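Local structure of ADP-ribosylating toxin CARDS (Mycoplasma pneumoniae, 4TLV) at residues 215-220 with 260-265. The protein transfers ADP-ribose from NAD(+) to target proteins and causes vacuolation of mammalian cells, acting as the main virulence factor of the bacterium. Residues are numbered along the deposited sequence; the frame is centred on the assembly and turned at random.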
ATOM      1  N   ALA A 215     -20.852   7.591   3.818  1.00 16.93           N
ATOM      2  CA  ALA A 215     -20.022   6.412   3.556  1.00 17.47           C
ATOM      3  C   ALA A 215     -20.376   5.281   4.506  1.00 17.37           C
ATOM      4  O   ALA A 215     -20.991   5.504   5.548  1.00 20.13           O
ATOM      5  CB  ALA A 215     -18.543   6.761   3.684  1.00 17.38           C
ATOM      6  N   SER A 216     -20.014   4.060   4.123  1.00 15.21           N
ATOM      7  CA  SER A 216     -20.136   2.903   4.992  1.00 15.21           C
ATOM      8  C   SER A 216     -18.767   2.217   5.018  1.00 16.00           C
ATOM      9  O   SER A 216     -18.055   2.201   4.015  1.00 12.76           O
ATOM     10  CB  SER A 216     -21.218   1.945   4.499  1.00 18.31           C
ATOM     11  OG  SER A 216     -22.506   2.542   4.584  1.00 17.93           O
ATOM     12  N   VAL A 217     -18.396   1.699   6.183  1.00 14.32           N
ATOM     13  CA  VAL A 217     -17.071   1.138   6.387  1.00 14.79           C
ATOM     14  C   VAL A 217     -17.227  -0.128   7.190  1.00 15.04           C
ATOM     15  O   VAL A 217     -17.891  -0.126   8.233  1.00 15.55           O
ATOM     16  CB  VAL A 217     -16.169   2.075   7.231  1.00 18.32           C
ATOM     17  CG1 VAL A 217     -14.756   1.498   7.342  1.00 16.47           C
ATOM     18  CG2 VAL A 217     -16.127   3.471   6.648  1.00 18.18           C
ATOM     19  N   ALA A 218     -16.623  -1.209   6.716  1.00 12.25           N
ATOM     20  CA  ALA A 218     -16.550  -2.411   7.524  1.00 13.84           C
ATOM     21  C   ALA A 218     -15.302  -2.361   8.423  1.00 13.04           C
ATOM     22  O   ALA A 218     -14.187  -2.114   7.948  1.00 12.79           O
ATOM     23  CB  ALA A 218     -16.536  -3.649   6.635  1.00 13.24           C
ATOM     24  N   ASP A 219     -15.497  -2.589   9.717  1.00 12.14           N
ATOM     25  CA  ASP A 219     -14.391  -2.668  10.676  1.00 12.47           C
ATOM     26  C   ASP A 219     -13.842  -4.099  10.636  1.00 11.49           C
ATOM     27  O   ASP A 219     -14.531  -5.040  11.041  1.00 11.55           O
ATOM     28  CB  ASP A 219     -14.913  -2.338  12.079  1.00 10.30           C
ATOM     29  CG  ASP A 219     -13.841  -2.373  13.133  1.00 13.10           C
ATOM     30  OD1 ASP A 219     -12.769  -2.971  12.896  1.00 12.96           O
ATOM     31  OD2 ASP A 219     -14.070  -1.781  14.213  1.00 14.47           O
ATOM     32  N   VAL A 220     -12.609  -4.271  10.154  1.00 12.43           N
ATOM     33  CA  VAL A 220     -12.052  -5.621  10.031  1.00 12.99           C
ATOM     34  C   VAL A 220     -10.897  -5.901  10.999  1.00  9.92           C
ATOM     35  O   VAL A 220     -10.001  -6.695  10.695  1.00 10.76           O
ATOM     36  CB  VAL A 220     -11.678  -5.974   8.564  1.00 11.82           C
ATOM     37  CG1 VAL A 220     -12.944  -6.080   7.715  1.00 11.99           C
ATOM     38  CG2 VAL A 220     -10.684  -4.934   7.977  1.00  8.93           C
ATOM     39  N   GLN A 260     -17.832  14.026   6.310  1.00 22.06           N
ATOM     40  CA  GLN A 260     -17.033  14.894   7.155  1.00 24.47           C
ATOM     41  C   GLN A 260     -16.763  14.242   8.520  1.00 22.63           C
ATOM     42  O   GLN A 260     -15.926  14.717   9.281  1.00 23.98           O
ATOM     43  CB  GLN A 260     -17.713  16.266   7.319  1.00 25.01           C
ATOM     44  CG  GLN A 260     -19.064  16.218   8.033  1.00 27.28           C
ATOM     45  CD  GLN A 260     -20.248  15.945   7.098  1.00 38.36           C
ATOM     46  OE1 GLN A 260     -20.106  15.307   6.046  1.00 30.38           O
ATOM     47  NE2 GLN A 260     -21.430  16.435   7.486  1.00 34.63           N
ATOM     48  N   SER A 261     -17.463  13.145   8.805  1.00 19.93           N
ATOM     49  CA  SER A 261     -17.338  12.428  10.077  1.00 19.72           C
ATOM     50  C   SER A 261     -16.496  11.151   9.984  1.00 22.92           C
ATOM     51  O   SER A 261     -16.250  10.489  10.990  1.00 19.71           O
ATOM     52  CB  SER A 261     -18.720  12.031  10.581  1.00 18.10           C
ATOM     53  OG  SER A 261     -19.500  13.171  10.871  1.00 23.41           O
ATOM     54  N   LEU A 262     -16.079  10.804   8.770  1.00 18.09           N
ATOM     55  CA  LEU A 262     -15.392   9.541   8.499  1.00 20.87           C
ATOM     56  C   LEU A 262     -14.054   9.494   9.244  1.00 19.94           C
ATOM     57  O   LEU A 262     -13.196  10.347   9.029  1.00 22.96           O
ATOM     58  CB  LEU A 262     -15.195   9.409   6.972  1.00 21.58           C
ATOM     59  CG  LEU A 262     -14.728   8.111   6.324  1.00 26.65           C
ATOM     60  CD1 LEU A 262     -15.587   6.928   6.741  1.00 22.22           C
ATOM     61  CD2 LEU A 262     -14.737   8.294   4.800  1.00 24.26           C
ATOM     62  N   PRO A 263     -13.883   8.519  10.154  1.00 18.16           N
ATOM     63  CA  PRO A 263     -12.639   8.478  10.939  1.00 19.34           C
ATOM     64  C   PRO A 263     -11.525   7.735  10.205  1.00 18.72           C
ATOM     65  O   PRO A 263     -11.801   6.846   9.408  1.00 15.89           O
ATOM     66  CB  PRO A 263     -13.044   7.675  12.179  1.00 17.91           C
ATOM     67  CG  PRO A 263     -14.100   6.733  11.664  1.00 18.88           C
ATOM     68  CD  PRO A 263     -14.866   7.522  10.621  1.00 18.38           C
ATOM     69  N   GLN A 264     -10.282   8.076  10.516  1.00 17.59           N
ATOM     70  CA  GLN A 264      -9.131   7.376   9.949  1.00 20.47           C
ATOM     71  C   GLN A 264      -9.077   5.914  10.416  1.00 18.92           C
ATOM     72  O   GLN A 264      -8.699   5.028   9.650  1.00 18.96           O
ATOM     73  CB  GLN A 264      -7.847   8.075  10.372  1.00 19.70           C
ATOM     74  CG  GLN A 264      -6.601   7.368   9.897  1.00 25.93           C
ATOM     75  CD  GLN A 264      -5.562   8.340   9.395  1.00 38.23           C
ATOM     76  OE1 GLN A 264      -4.950   9.080  10.176  1.00 41.91           O
ATOM     77  NE2 GLN A 264      -5.363   8.356   8.083  1.00 31.80           N
ATOM     78  N   TYR A 265      -9.435   5.672  11.674  1.00 15.12           N
ATOM     79  CA  TYR A 265      -9.393   4.309  12.228  1.00 13.49           C
ATOM     80  C   TYR A 265     -10.765   3.818  12.658  1.00 14.38           C
ATOM     81  O   TYR A 265     -11.615   4.612  13.037  1.00 16.71           O
ATOM     82  CB  TYR A 265      -8.416   4.239  13.413  1.00 13.34           C
ATOM     83  CG  TYR A 265      -7.027   4.605  12.996  1.00 14.30           C
ATOM     84  CD1 TYR A 265      -6.293   3.766  12.175  1.00 17.02           C
ATOM     85  CD2 TYR A 265      -6.451   5.801  13.394  1.00 18.30           C
ATOM     86  CE1 TYR A 265      -5.022   4.107  11.754  1.00 17.49           C
ATOM     87  CE2 TYR A 265      -5.167   6.149  12.980  1.00 19.51           C
ATOM     88  CZ  TYR A 265      -4.461   5.294  12.161  1.00 23.59           C
ATOM     89  OH  TYR A 265      -3.185   5.620  11.742  1.00 24.03           O
TER
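L262 lays its two methyl groups on A215 and V217, and the contact between 215-220 and 260-265 is wholly apolar. Its CD1 meets V217 CG2 at 3.5 Å, a close methyl-to-methyl approach. Its CD2 lies 4.3 Å from A215 CB, a looser touch. One forked side chain thus serves two residues of the strand. A215 and V217 are two apart, so both point to the same face, toward the loop, while S216 between them points away. The torsions explain which methyls meet. L262 has CG anti to the backbone N (chi1 -169°), which carries the fork from the loop to the strand. In V217, CG2 lies beside the backbone N and opposite the carbonyl carbon, and this is the branch that reaches L262. The backbones stay apart here, with the CA atoms of A215 and L262 separated by 7.5 Å. About 100 Å² is buried in all, and L262 supplies half of it.

The side chains of V217, L262 and P263 also touch Y257 of strand 253-258. On the far side of the strand, S216 OG hydrogen-bonds to N256 OD1. D219 OD1 bonds to S268 OG, further along the loop.

Strand 214-219 is the middle strand of a three-stranded antiparallel sheet, between 225-226 and 253-258, in a region that probably forms the NAD(+)-binding pocket. The chain leaves edge strand 253-258 and packs L262 back on the central strand. Through L262, the linker from the mART domain to the D2 beta-trefoil packs against one side of the central strand of this sheet.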